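Local coordinates for protein CofB (Escherichia coli, PDB 5AX6) that forms a homotrimeric minor pilin of the CFA/III type IVb pilus of human enterotoxigenic strains and probably takes part in assembling that pilus, at residues T349-F354 / S479-T484; I381-Q386 / W453-T458; S407-T412 / A421-L426; D361-N366 / Y470-P475. All coordinates share one frame; numbering follows the deposited sequence.

Contact 1: residues T349-F354 / S479-T484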
loop_
_atom_site.group_PDB
_atom_site.type_symbol
_atom_site.label_atom_id
_atom_site.label_comp_id
_atom_site.label_asym_id
_atom_site.label_seq_id
_atom_site.Cartn_x
_atom_site.Cartn_y
_atom_site.Cartn_z
ATOM N N THR A 349 22.268 -6.179 -23.753
ATOM C CA THR A 349 22.842 -6.477 -25.061
ATOM C C THR A 349 24.002 -5.527 -25.273
ATOM O O THR A 349 23.902 -4.337 -24.965
ATOM C CB THR A 349 21.800 -6.318 -26.176
ATOM O OG1 THR A 349 20.680 -7.156 -25.875
ATOM C CG2 THR A 349 22.377 -6.706 -27.545
ATOM N N ILE A 350 25.101 -6.069 -25.780
ATOM C CA ILE A 350 26.305 -5.296 -26.051
ATOM C C ILE A 350 26.796 -5.623 -27.453
ATOM O O ILE A 350 26.890 -6.790 -27.811
ATOM C CB ILE A 350 27.418 -5.630 -25.028
ATOM C CG1 ILE A 350 26.993 -5.226 -23.618
ATOM C CG2 ILE A 350 28.718 -4.956 -25.414
ATOM C CD1 ILE A 350 27.797 -5.934 -22.494
ATOM N N TYR A 351 27.083 -4.602 -28.257
ATOM C CA TYR A 351 27.704 -4.832 -29.567
ATOM C C TYR A 351 29.223 -4.741 -29.429
ATOM O O TYR A 351 29.741 -3.779 -28.851
ATOM C CB TYR A 351 27.202 -3.818 -30.610
ATOM C CG TYR A 351 27.909 -3.963 -31.957
ATOM C CD1 TYR A 351 27.389 -4.779 -32.952
ATOM C CD2 TYR A 351 29.100 -3.300 -32.215
ATOM C CE1 TYR A 351 28.033 -4.931 -34.168
ATOM C CE2 TYR A 351 29.754 -3.449 -33.429
ATOM C CZ TYR A 351 29.216 -4.258 -34.398
ATOM O OH TYR A 351 29.845 -4.410 -35.608
ATOM N N ALA A 352 29.949 -5.715 -29.964
ATOM C CA ALA A 352 31.410 -5.643 -29.905
ATOM C C ALA A 352 32.036 -6.436 -31.026
ATOM O O ALA A 352 31.515 -7.474 -31.432
ATOM C CB ALA A 352 31.919 -6.148 -28.555
ATOM N N ALA A 353 33.140 -5.918 -31.547
ATOM C CA ALA A 353 33.955 -6.664 -32.477
ATOM C C ALA A 353 35.177 -7.191 -31.722
ATOM O O ALA A 353 35.570 -6.644 -30.687
ATOM C CB ALA A 353 34.368 -5.796 -33.649
ATOM N N PHE A 354 35.747 -8.284 -32.209
ATOM C CA PHE A 354 37.055 -8.709 -31.726
ATOM C C PHE A 354 38.073 -7.684 -32.247
ATOM O O PHE A 354 37.732 -6.843 -33.095
ATOM C CB PHE A 354 37.356 -10.137 -32.182
ATOM C CG PHE A 354 36.352 -11.146 -31.678
ATOM C CD1 PHE A 354 36.484 -11.704 -30.413
ATOM C CD2 PHE A 354 35.270 -11.512 -32.457
ATOM C CE1 PHE A 354 35.558 -12.620 -29.939
ATOM C CE2 PHE A 354 34.337 -12.427 -31.988
ATOM C CZ PHE A 354 34.484 -12.987 -30.730
ATOM N N SER A 479 32.085 -9.411 -35.756
ATOM C CA SER A 479 31.489 -8.733 -34.616
ATOM C C SER A 479 30.298 -9.518 -34.115
ATOM O O SER A 479 29.711 -10.306 -34.853
ATOM C CB SER A 479 31.077 -7.304 -34.975
ATOM O OG SER A 479 30.046 -7.294 -35.944
ATOM N N VAL A 480 29.938 -9.293 -32.853
ATOM C CA VAL A 480 28.878 -10.063 -32.237
ATOM C C VAL A 480 27.974 -9.170 -31.414
ATOM O O VAL A 480 28.410 -8.130 -30.915
ATOM C CB VAL A 480 29.443 -11.167 -31.310
ATOM C CG1 VAL A 480 30.080 -12.284 -32.123
ATOM C CG2 VAL A 480 30.409 -10.561 -30.268
ATOM N N ASN A 481 26.720 -9.588 -31.280
ATOM C CA ASN A 481 25.841 -9.076 -30.242
ATOM C C ASN A 481 25.886 -10.021 -29.057
ATOM O O ASN A 481 25.556 -11.201 -29.194
ATOM C CB ASN A 481 24.410 -8.923 -30.770
ATOM C CG ASN A 481 24.319 -7.867 -31.861
ATOM O OD1 ASN A 481 23.893 -8.142 -32.987
ATOM N ND2 ASN A 481 24.738 -6.666 -31.533
ATOM N N ILE A 482 26.308 -9.489 -27.909
ATOM C CA ILE A 482 26.506 -10.251 -26.689
ATOM C C ILE A 482 25.303 -10.031 -25.813
ATOM O O ILE A 482 24.920 -8.888 -25.582
ATOM C CB ILE A 482 27.794 -9.799 -25.956
ATOM C CG1 ILE A 482 29.019 -10.188 -26.793
ATOM C CG2 ILE A 482 27.871 -10.381 -24.546
ATOM C CD1 ILE A 482 30.267 -9.414 -26.419
ATOM N N THR A 483 24.687 -11.124 -25.371
ATOM C CA THR A 483 23.553 -11.073 -24.456
ATOM C C THR A 483 24.006 -11.566 -23.095
ATOM O O THR A 483 24.621 -12.623 -23.003
ATOM C CB THR A 483 22.371 -11.961 -24.935
ATOM O OG1 THR A 483 22.052 -11.647 -26.292
ATOM C CG2 THR A 483 21.138 -11.734 -24.051
ATOM N N THR A 484 23.697 -10.814 -22.044
ATOM C CA THR A 484 24.056 -11.206 -20.695
ATOM C C THR A 484 22.812 -11.202 -19.814
ATOM O O THR A 484 21.962 -10.312 -19.941
ATOM C CB THR A 484 25.118 -10.255 -20.097
ATOM O OG1 THR A 484 24.582 -8.926 -19.982
ATOM C CG2 THR A 484 26.365 -10.236 -20.971
HETATM O O HOH W 1 20.246 -9.517 -26.877
#
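Y351 reaches obliquely across to S479, two residues off its cross-strand partner N481, and the hydroxyls of the pair meet. S479 OG donates to Y351 OH across 2.9 Å. The ring reaches that far because CG lies anti to the backbone N (chi1 176°), which sends the phenol along the strand toward A353, whose CB rests 3.9 Å from S479 CB. Y351 OH is gripped further by F423 O and N429, so tyrosine suits a place where a long flat side chain must end in a polar atom among several partners. The end of N481 comes to the edge of the same ring, amide and ring planes 57° apart.

Farther along this face, T349 and T483 share a water, 2.6 Å from T349 OG1 and 2.9 Å from T483 OG1. The other face is apolar: I350 and I482 stand beside each other with CB 4.3 Å from CB, while I482 CD1 reaches A352 CB at 4.2 Å. Alanine keeps this part of the face low, and I381 packs against A352, V480 and I482. F354, just past the strand, turns back so that CE2 comes 4.3 Å from V480 CG1.

The backbones hold this alternation with paired hydrogen bonds at I350/I482 and A352/V480; that from I482 N to I350 O, 2.8 Å, is almost straight at 178°. The result is a regular antiparallel ladder between neighbouring central strands of a four-stranded sheet in the C-terminal domain, with hydroxyls and an amide on the face of Y351 and S479, and an apolar face turned to I381.

Contact 2: residues I381-Q386 / W453-T458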
loop_
_atom_site.group_PDB
_atom_site.type_symbol
_atom_site.label_atom_id
_atom_site.label_comp_id
_atom_site.label_asym_id
_atom_site.label_seq_id
_atom_site.Cartn_x
_atom_site.Cartn_y
_atom_site.Cartn_z
ATOM N N ILE A 381 37.484 -10.616 -26.456
ATOM C CA ILE A 381 36.546 -9.753 -25.767
ATOM C C ILE A 381 36.466 -10.212 -24.320
ATOM O O ILE A 381 36.183 -11.373 -24.036
ATOM C CB ILE A 381 35.138 -9.772 -26.438
ATOM C CG1 ILE A 381 35.224 -9.260 -27.878
ATOM C CG2 ILE A 381 34.141 -8.930 -25.604
ATOM C CD1 ILE A 381 33.928 -9.441 -28.705
ATOM N N GLU A 382 36.760 -9.315 -23.388
ATOM C CA GLU A 382 36.729 -9.702 -21.989
ATOM C C GLU A 382 35.801 -8.784 -21.213
ATOM O O GLU A 382 35.813 -7.574 -21.414
ATOM C CB GLU A 382 38.141 -9.685 -21.380
ATOM C CG GLU A 382 38.158 -10.132 -19.926
ATOM C CD GLU A 382 39.563 -10.404 -19.384
ATOM O OE1 GLU A 382 40.498 -10.612 -20.193
ATOM O OE2 GLU A 382 39.720 -10.416 -18.141
ATOM N N LEU A 383 34.995 -9.367 -20.338
ATOM C CA LEU A 383 34.008 -8.611 -19.569
ATOM C C LEU A 383 34.016 -9.105 -18.135
ATOM O O LEU A 383 34.329 -10.260 -17.887
ATOM C CB LEU A 383 32.603 -8.774 -20.173
ATOM C CG LEU A 383 32.357 -8.310 -21.613
ATOM C CD1 LEU A 383 30.974 -8.760 -22.092
ATOM C CD2 LEU A 383 32.489 -6.798 -21.711
ATOM N N ASN A 384 33.670 -8.234 -17.191
ATOM C CA ASN A 384 33.469 -8.656 -15.813
ATOM C C ASN A 384 32.197 -9.468 -15.674
ATOM O O ASN A 384 31.176 -9.117 -16.264
ATOM C CB ASN A 384 33.410 -7.441 -14.884
ATOM C CG ASN A 384 34.733 -6.715 -14.806
ATOM O OD1 ASN A 384 35.778 -7.340 -14.655
ATOM N ND2 ASN A 384 34.698 -5.398 -14.920
ATOM N N VAL A 385 32.256 -10.554 -14.911
ATOM C CA VAL A 385 31.077 -11.375 -14.680
ATOM C C VAL A 385 30.112 -10.597 -13.795
ATOM O O VAL A 385 30.516 -9.974 -12.812
ATOM C CB VAL A 385 31.431 -12.739 -14.036
ATOM C CG1 VAL A 385 30.159 -13.524 -13.714
ATOM C CG2 VAL A 385 32.310 -13.548 -14.983
ATOM N N GLN A 386 28.838 -10.602 -14.168
ATOM C CA GLN A 386 27.839 -9.811 -13.456
ATOM C C GLN A 386 27.474 -10.459 -12.139
ATOM O O GLN A 386 27.647 -11.667 -11.966
ATOM C CB GLN A 386 26.578 -9.638 -14.312
ATOM C CG GLN A 386 25.876 -10.951 -14.659
ATOM C CD GLN A 386 26.405 -11.596 -15.950
ATOM O OE1 GLN A 386 27.595 -11.532 -16.252
ATOM N NE2 GLN A 386 25.515 -12.222 -16.705
ATOM N N TRP A 453 34.425 -12.934 -17.995
ATOM C CA TRP A 453 33.996 -13.639 -19.207
ATOM C C TRP A 453 35.052 -13.493 -20.279
ATOM O O TRP A 453 35.541 -12.394 -20.506
ATOM C CB TRP A 453 32.690 -13.077 -19.790
ATOM C CG TRP A 453 31.423 -13.319 -19.021
ATOM C CD1 TRP A 453 30.700 -12.385 -18.348
ATOM C CD2 TRP A 453 30.704 -14.551 -18.899
ATOM N NE1 TRP A 453 29.588 -12.956 -17.790
ATOM C CE2 TRP A 453 29.560 -14.289 -18.120
ATOM C CE3 TRP A 453 30.907 -15.852 -19.382
ATOM C CZ2 TRP A 453 28.625 -15.275 -17.795
ATOM C CZ3 TRP A 453 29.991 -16.834 -19.050
ATOM C CH2 TRP A 453 28.858 -16.542 -18.262
ATOM N N TYR A 454 35.365 -14.582 -20.975
ATOM C CA TYR A 454 36.269 -14.510 -22.115
ATOM C C TYR A 454 35.577 -14.955 -23.381
ATOM O O TYR A 454 35.092 -16.074 -23.451
ATOM C CB TYR A 454 37.502 -15.382 -21.895
ATOM C CG TYR A 454 38.237 -15.071 -20.616
ATOM C CD1 TYR A 454 39.177 -14.048 -20.564
ATOM C CD2 TYR A 454 37.987 -15.799 -19.464
ATOM C CE1 TYR A 454 39.857 -13.764 -19.377
ATOM C CE2 TYR A 454 38.662 -15.521 -18.281
ATOM C CZ TYR A 454 39.593 -14.506 -18.253
ATOM O OH TYR A 454 40.264 -14.241 -17.081
ATOM N N ILE A 455 35.544 -14.081 -24.381
ATOM C CA ILE A 455 34.927 -14.429 -25.646
ATOM C C ILE A 455 35.999 -14.403 -26.713
ATOM O O ILE A 455 36.686 -13.393 -26.890
ATOM C CB ILE A 455 33.773 -13.474 -26.041
ATOM C CG1 ILE A 455 32.703 -13.425 -24.940
ATOM C CG2 ILE A 455 33.111 -13.970 -27.315
ATOM C CD1 ILE A 455 32.789 -12.223 -24.013
ATOM N N THR A 456 36.152 -15.525 -27.411
ATOM C CA THR A 456 37.173 -15.636 -28.445
ATOM C C THR A 456 36.589 -16.314 -29.658
ATOM O O THR A 456 35.506 -16.889 -29.585
ATOM C CB THR A 456 38.384 -16.438 -27.971
ATOM O OG1 THR A 456 37.947 -17.749 -27.576
ATOM C CG2 THR A 456 39.052 -15.738 -26.802
ATOM N N ALA A 457 37.313 -16.259 -30.769
ATOM C CA ALA A 457 36.800 -16.784 -32.024
ATOM C C ALA A 457 37.914 -17.149 -32.983
ATOM O O ALA A 457 38.929 -16.449 -33.062
ATOM C CB ALA A 457 35.867 -15.756 -32.680
ATOM N N THR A 458 37.721 -18.231 -33.727
ATOM C CA THR A 458 38.558 -18.472 -34.900
ATOM C C THR A 458 37.685 -18.379 -36.141
ATOM O O THR A 458 36.498 -18.698 -36.091
ATOM C CB THR A 458 39.260 -19.850 -34.855
ATOM O OG1 THR A 458 38.272 -20.883 -34.763
ATOM C CG2 THR A 458 40.179 -19.934 -33.648
#
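W453 gives its indole N-H to Q386, NE1 lying 2.9 Å from OE1 with the bond almost straight at 177° and the acceptor in the ring plane. Q386 turns its amide there through a sharp bend at chi2 (-89°). V385 closes over one face of the indole, its CG2 4.0 Å from the centroid of the five-membered ring, a CH-pi contact. An alanine in place of W453 would probably leave Q386 OE1 without its donor and open a gap beneath V385.

On the side of the sheet that carries W453, I381 CG2 meets I455 CD1 at 3.9 Å, two branched side chains crossing obliquely. On the opposite face E382 runs alongside Y454, OE1 coming 3.3 Å from CE1 at the ring edge, while its charge is paired with R380. Backbone bonds at I381/I455 and L383/W453 set this register, the one from W453 N to L383 O being 2.7 Å.

In the second shell, R400 O takes a hydrogen bond from Q386 NE2, P399 and L401 touch the indole, and M335 of the second subunit packs on W453. This is a short antiparallel strand pairing whose apolar face, with I381 against I482, packs onto a second sheet in a sandwich-like arrangement.

Contact 3: residues S407-T412 / A421-L426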
loop_
_atom_site.group_PDB
_atom_site.type_symbol
_atom_site.label_atom_id
_atom_site.label_comp_id
_atom_site.label_asym_id
_atom_site.label_seq_id
_atom_site.Cartn_x
_atom_site.Cartn_y
_atom_site.Cartn_z
ATOM N N SER A 407 28.174 -9.268 -37.786
ATOM C CA SER A 407 28.765 -9.061 -39.124
ATOM C C SER A 407 29.971 -9.974 -39.255
ATOM O O SER A 407 30.642 -10.236 -38.268
ATOM C CB SER A 407 29.189 -7.603 -39.349
ATOM O OG SER A 407 28.079 -6.791 -39.687
ATOM N N ILE A 408 30.253 -10.456 -40.462
ATOM C CA ILE A 408 31.371 -11.369 -40.652
ATOM C C ILE A 408 31.771 -11.384 -42.115
ATOM O O ILE A 408 30.937 -11.624 -42.982
ATOM C CB ILE A 408 31.026 -12.816 -40.182
ATOM C CG1 ILE A 408 32.214 -13.758 -40.403
ATOM C CG2 ILE A 408 29.783 -13.356 -40.901
ATOM C CD1 ILE A 408 31.954 -15.201 -39.918
ATOM N N VAL A 409 33.038 -11.088 -42.399
ATOM C CA VAL A 409 33.528 -11.197 -43.771
ATOM C C VAL A 409 34.885 -11.893 -43.822
ATOM O O VAL A 409 35.684 -11.830 -42.876
ATOM C CB VAL A 409 33.636 -9.810 -44.480
ATOM C CG1 VAL A 409 32.250 -9.195 -44.675
ATOM C CG2 VAL A 409 34.553 -8.873 -43.695
ATOM N N ALA A 410 35.111 -12.584 -44.933
ATOM C CA ALA A 410 36.347 -13.312 -45.163
ATOM C C ALA A 410 37.424 -12.373 -45.700
ATOM O O ALA A 410 37.825 -12.470 -46.859
ATOM C CB ALA A 410 36.104 -14.462 -46.128
ATOM N N ASP A 411 37.872 -11.448 -44.860
ATOM C CA ASP A 411 38.868 -10.477 -45.293
ATOM C C ASP A 411 40.212 -11.166 -45.587
ATOM O O ASP A 411 40.528 -12.201 -45.009
ATOM C CB ASP A 411 39.039 -9.386 -44.235
ATOM C CG ASP A 411 39.629 -8.096 -44.804
ATOM O OD1 ASP A 411 39.676 -7.945 -46.045
ATOM O OD2 ASP A 411 40.026 -7.225 -44.002
ATOM N N THR A 412 40.985 -10.587 -46.499
ATOM C CA THR A 412 42.325 -11.088 -46.806
ATOM C C THR A 412 43.280 -9.903 -46.925
ATOM O O THR A 412 42.836 -8.761 -46.967
ATOM C CB THR A 412 42.342 -11.908 -48.105
ATOM O OG1 THR A 412 41.845 -11.104 -49.185
ATOM C CG2 THR A 412 41.472 -13.159 -47.954
ATOM N N ALA A 421 38.863 -4.546 -43.597
ATOM C CA ALA A 421 37.534 -4.734 -43.005
ATOM C C ALA A 421 37.589 -4.532 -41.490
ATOM O O ALA A 421 38.509 -4.999 -40.822
ATOM C CB ALA A 421 36.987 -6.112 -43.355
ATOM N N ASP A 422 36.605 -3.820 -40.947
ATOM C CA ASP A 422 36.633 -3.433 -39.544
ATOM C C ASP A 422 35.198 -3.220 -39.052
ATOM O O ASP A 422 34.493 -2.334 -39.539
ATOM C CB ASP A 422 37.476 -2.158 -39.364
ATOM C CG ASP A 422 37.728 -1.808 -37.910
ATOM O OD1 ASP A 422 36.928 -2.193 -37.028
ATOM O OD2 ASP A 422 38.740 -1.122 -37.640
ATOM N N PHE A 423 34.760 -4.034 -38.099
ATOM C CA PHE A 423 33.378 -3.932 -37.631
ATOM C C PHE A 423 33.304 -3.385 -36.207
ATOM O O PHE A 423 32.319 -3.593 -35.493
ATOM C CB PHE A 423 32.686 -5.302 -37.732
ATOM C CG PHE A 423 32.578 -5.829 -39.144
ATOM C CD1 PHE A 423 32.409 -4.956 -40.214
ATOM C CD2 PHE A 423 32.634 -7.189 -39.400
ATOM C CE1 PHE A 423 32.314 -5.430 -41.513
ATOM C CE2 PHE A 423 32.530 -7.687 -40.707
ATOM C CZ PHE A 423 32.379 -6.806 -41.768
ATOM N N SER A 424 34.331 -2.649 -35.798
ATOM C CA SER A 424 34.380 -2.166 -34.426
ATOM C C SER A 424 33.257 -1.164 -34.122
ATOM O O SER A 424 32.859 -1.016 -32.966
ATOM C CB SER A 424 35.753 -1.543 -34.128
ATOM O OG SER A 424 35.965 -0.379 -34.901
ATOM N N SER A 425 32.746 -0.486 -35.152
ATOM C CA SER A 425 31.642 0.466 -34.979
ATOM C C SER A 425 30.472 0.114 -35.876
ATOM O O SER A 425 30.573 0.182 -37.096
ATOM C CB SER A 425 32.098 1.894 -35.269
ATOM O OG SER A 425 33.169 2.250 -34.413
ATOM N N LEU A 426 29.360 -0.262 -35.253
ATOM C CA LEU A 426 28.188 -0.734 -35.980
ATOM C C LEU A 426 27.693 0.270 -37.034
ATOM O O LEU A 426 27.194 -0.120 -38.087
ATOM C CB LEU A 426 27.069 -1.046 -34.980
ATOM C CG LEU A 426 25.709 -1.484 -35.528
ATOM C CD1 LEU A 426 25.841 -2.748 -36.393
ATOM C CD2 LEU A 426 24.734 -1.675 -34.360
#
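The end of strand 398-409 is covered by the loop that follows it, F423 folding back on S407 and V409 while A421 meets D411. F423 is the main cover: S407 CB sits over one face of its ring, 3.7 Å from the centroid and 21° off the normal, a CH-pi contact. Serine suits this place because its small side chain lets the ring come close over CB, while OG takes the backbone N-H of I444 of the second subunit. V409 comes in obliquely, with CG2 3.6 Å from F423 CZ and 3.7 Å from A421 CB, so one methyl fills the corner between ring and alanine.

At the far end the contact turns polar. A421 N donates to D411 OD2 over 2.9 Å, approaching from above the carboxylate plane. D411 places that oxygen with CG anti to its backbone N (chi1 -158°), and OD1 takes Q435 N, so both carboxylate oxygens tie loops down. An inverse gamma turn centred on A410 carries the chain from the strand to this aspartate, and an Asx turn, with D422 OD1 accepting S424 N at 2.9 Å, bends the loop around F423.

Strand 478-487 lies beside S407 and sends S479 against F423; strand 438-448 packs on I408 with L439. I408 and V409 join an antiparallel ladder with a strand of the second subunit, so the sheet continues across the trimer interface.

Contact 4: residues D361-N366 / Y470-P475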
loop_
_atom_site.group_PDB
_atom_site.type_symbol
_atom_site.label_atom_id
_atom_site.label_comp_id
_atom_site.label_asym_id
_atom_site.label_seq_id
_atom_site.Cartn_x
_atom_site.Cartn_y
_atom_site.Cartn_z
ATOM N N ASP A 361 49.057 -10.678 -35.412
ATOM C CA ASP A 361 48.095 -11.024 -34.372
ATOM C C ASP A 361 46.993 -11.926 -34.919
ATOM O O ASP A 361 46.582 -12.881 -34.260
ATOM C CB ASP A 361 47.482 -9.760 -33.761
ATOM C CG ASP A 361 48.484 -8.962 -32.941
ATOM O OD1 ASP A 361 49.365 -9.583 -32.305
ATOM O OD2 ASP A 361 48.389 -7.716 -32.932
ATOM N N LEU A 362 46.537 -11.610 -36.126
ATOM C CA LEU A 362 45.383 -12.264 -36.745
ATOM C C LEU A 362 45.628 -13.704 -37.176
ATOM O O LEU A 362 44.779 -14.571 -36.966
ATOM C CB LEU A 362 44.923 -11.469 -37.976
ATOM C CG LEU A 362 43.931 -10.317 -37.837
ATOM C CD1 LEU A 362 43.790 -9.592 -39.170
ATOM C CD2 LEU A 362 42.574 -10.833 -37.370
ATOM N N VAL A 363 46.767 -13.962 -37.817
ATOM C CA VAL A 363 46.943 -15.257 -38.451
ATOM C C VAL A 363 47.505 -16.279 -37.479
ATOM O O VAL A 363 48.548 -16.059 -36.859
ATOM C CB VAL A 363 47.868 -15.177 -39.688
ATOM C CG1 VAL A 363 48.117 -16.574 -40.245
ATOM C CG2 VAL A 363 47.260 -14.279 -40.748
ATOM N N ILE A 364 46.792 -17.388 -37.331
ATOM C CA ILE A 364 47.300 -18.525 -36.578
ATOM C C ILE A 364 48.145 -19.366 -37.524
ATOM O O ILE A 364 47.606 -20.075 -38.372
ATOM C CB ILE A 364 46.163 -19.368 -35.993
ATOM C CG1 ILE A 364 45.317 -18.523 -35.038
ATOM C CG2 ILE A 364 46.713 -20.582 -35.256
ATOM C CD1 ILE A 364 44.091 -19.256 -34.536
ATOM N N THR A 365 49.465 -19.289 -37.392
ATOM C CA THR A 365 50.344 -19.840 -38.432
ATOM C C THR A 365 50.398 -21.371 -38.497
ATOM O O THR A 365 50.631 -21.933 -39.570
ATOM C CB THR A 365 51.785 -19.305 -38.289
ATOM O OG1 THR A 365 52.195 -19.383 -36.921
ATOM C CG2 THR A 365 51.850 -17.856 -38.740
ATOM N N ASN A 366 50.189 -22.047 -37.371
ATOM C CA ASN A 366 50.130 -23.508 -37.376
ATOM C C ASN A 366 48.876 -23.979 -36.658
ATOM O O ASN A 366 48.946 -24.546 -35.561
ATOM C CB ASN A 366 51.382 -24.119 -36.734
ATOM C CG ASN A 366 52.614 -24.017 -37.633
ATOM O OD1 ASN A 366 52.805 -24.831 -38.543
ATOM N ND2 ASN A 366 53.455 -23.018 -37.379
ATOM N N TYR A 470 43.606 -19.844 -44.581
ATOM C CA TYR A 470 43.939 -19.105 -43.379
ATOM C C TYR A 470 43.018 -19.457 -42.225
ATOM O O TYR A 470 41.850 -19.774 -42.429
ATOM C CB TYR A 470 43.852 -17.600 -43.636
ATOM C CG TYR A 470 44.961 -17.059 -44.503
ATOM C CD1 TYR A 470 46.221 -16.807 -43.970
ATOM C CD2 TYR A 470 44.746 -16.791 -45.848
ATOM C CE1 TYR A 470 47.243 -16.305 -44.759
ATOM C CE2 TYR A 470 45.762 -16.285 -46.647
ATOM C CZ TYR A 470 47.006 -16.048 -46.097
ATOM O OH TYR A 470 48.013 -15.547 -46.885
ATOM N N VAL A 471 43.564 -19.411 -41.018
ATOM C CA VAL A 471 42.750 -19.429 -39.811
ATOM C C VAL A 471 43.055 -18.152 -39.052
ATOM O O VAL A 471 44.215 -17.874 -38.752
ATOM C CB VAL A 471 43.029 -20.656 -38.931
ATOM C CG1 VAL A 471 42.238 -20.558 -37.626
ATOM C CG2 VAL A 471 42.687 -21.945 -39.683
ATOM N N TYR A 472 42.021 -17.365 -38.762
ATOM C CA TYR A 472 42.207 -16.094 -38.077
ATOM C C TYR A 472 41.767 -16.200 -36.616
ATOM O O TYR A 472 40.789 -16.900 -36.304
ATOM C CB TYR A 472 41.408 -14.977 -38.763
ATOM C CG TYR A 472 41.759 -14.680 -40.205
ATOM C CD1 TYR A 472 43.083 -14.567 -40.629
ATOM C CD2 TYR A 472 40.751 -14.478 -41.145
ATOM C CE1 TYR A 472 43.386 -14.279 -41.964
ATOM C CE2 TYR A 472 41.037 -14.197 -42.463
ATOM C CZ TYR A 472 42.354 -14.093 -42.871
ATOM O OH TYR A 472 42.615 -13.799 -44.186
ATOM N N LEU A 473 42.480 -15.494 -35.735
ATOM C CA LEU A 473 42.140 -15.408 -34.319
ATOM C C LEU A 473 41.548 -14.049 -33.950
ATOM O O LEU A 473 42.146 -13.016 -34.230
ATOM C CB LEU A 473 43.381 -15.661 -33.457
ATOM C CG LEU A 473 43.190 -15.474 -31.951
ATOM C CD1 LEU A 473 42.286 -16.570 -31.392
ATOM C CD2 LEU A 473 44.533 -15.456 -31.221
ATOM N N ASN A 474 40.381 -14.052 -33.307
ATOM C CA ASN A 474 39.762 -12.827 -32.792
ATOM C C ASN A 474 39.857 -11.612 -33.714
ATOM O O ASN A 474 40.411 -10.581 -33.328
ATOM C CB ASN A 474 40.381 -12.459 -31.445
ATOM C CG ASN A 474 40.254 -13.569 -30.422
ATOM O OD1 ASN A 474 39.302 -14.351 -30.447
ATOM N ND2 ASN A 474 41.226 -13.651 -29.515
ATOM N N PRO A 475 39.315 -11.722 -34.929
ATOM C CA PRO A 475 39.478 -10.693 -35.963
ATOM C C PRO A 475 38.520 -9.494 -35.851
ATOM O O PRO A 475 37.358 -9.658 -35.476
ATOM C CB PRO A 475 39.207 -11.459 -37.259
ATOM C CG PRO A 475 38.342 -12.593 -36.869
ATOM C CD PRO A 475 38.577 -12.901 -35.417
HETATM O O HOH W 2 46.550 -19.766 -40.926
#
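L473 N donates to L362 O at 2.8 Å, and I364 N to V471 O at 3.0 Å; these two backbone bonds, at 162° and 169°, lash the residues after helix 359-362 to strand 468-473. V363 leaves helical backbone angles, and the carbonyl of L362 turns to the strand, where its O also receives a CA-H...O contact from Y472 CA at 3.2 Å. The grip is prolonged by a water, which donates to I364 O (2.8 Å) and accepts from V471 N (3.0 Å).

Around this polar line the packing is mostly apolar. I364 points at the strand, CG1 staying beside the backbone N (chi1 -61°); I364 CD1 meets V471 CG1 at 3.8 Å, and I364 CG1 lies 3.8 Å from L473 CB. The length of isoleucine lets it span two strand residues; an alanine here would probably open a gap beside V471 and L473, which would lose the methyl and methylene that meet them. L362 crosses P475 at about a right angle, and CD2 is 3.4 Å from P475 CB, a tight fit. V363 splits its methyls, CG1 going to the edge of the Y470 ring and CG2 to that of Y472, whose hydroxyl bonds D411 O.

Only backbone groups and one water supply the polar links between the two segments, and the side chains meet through carbon atoms. The connection therefore rests on main-chain geometry and close apolar fit, with no charged pair joining the segments.

All four contacts lie in the C-terminal domain of CofB, and contact 1 closes the loop in which the other three are nested. F354 links contacts 1 and 2, whose centres are 10 Å apart: its CE1 sits 3.3 Å from I455 O. The same residue reaches contact 4, F354 CB lying 3.3 Å from P475 O. Contact 3 joins contact 1 through S479 N, 3.0 Å from S407 O. Contact 4 ties in by N474 OD1, 2.8 Å from A457 N of contact 2, and by Y472 OH, which packs 3.8 Å from T412 CA of contact 3. Contacts 2 and 3 do not touch, their nearest atoms being about 7 Å apart. Contacts 1, 2 and 3 also reach the second subunit.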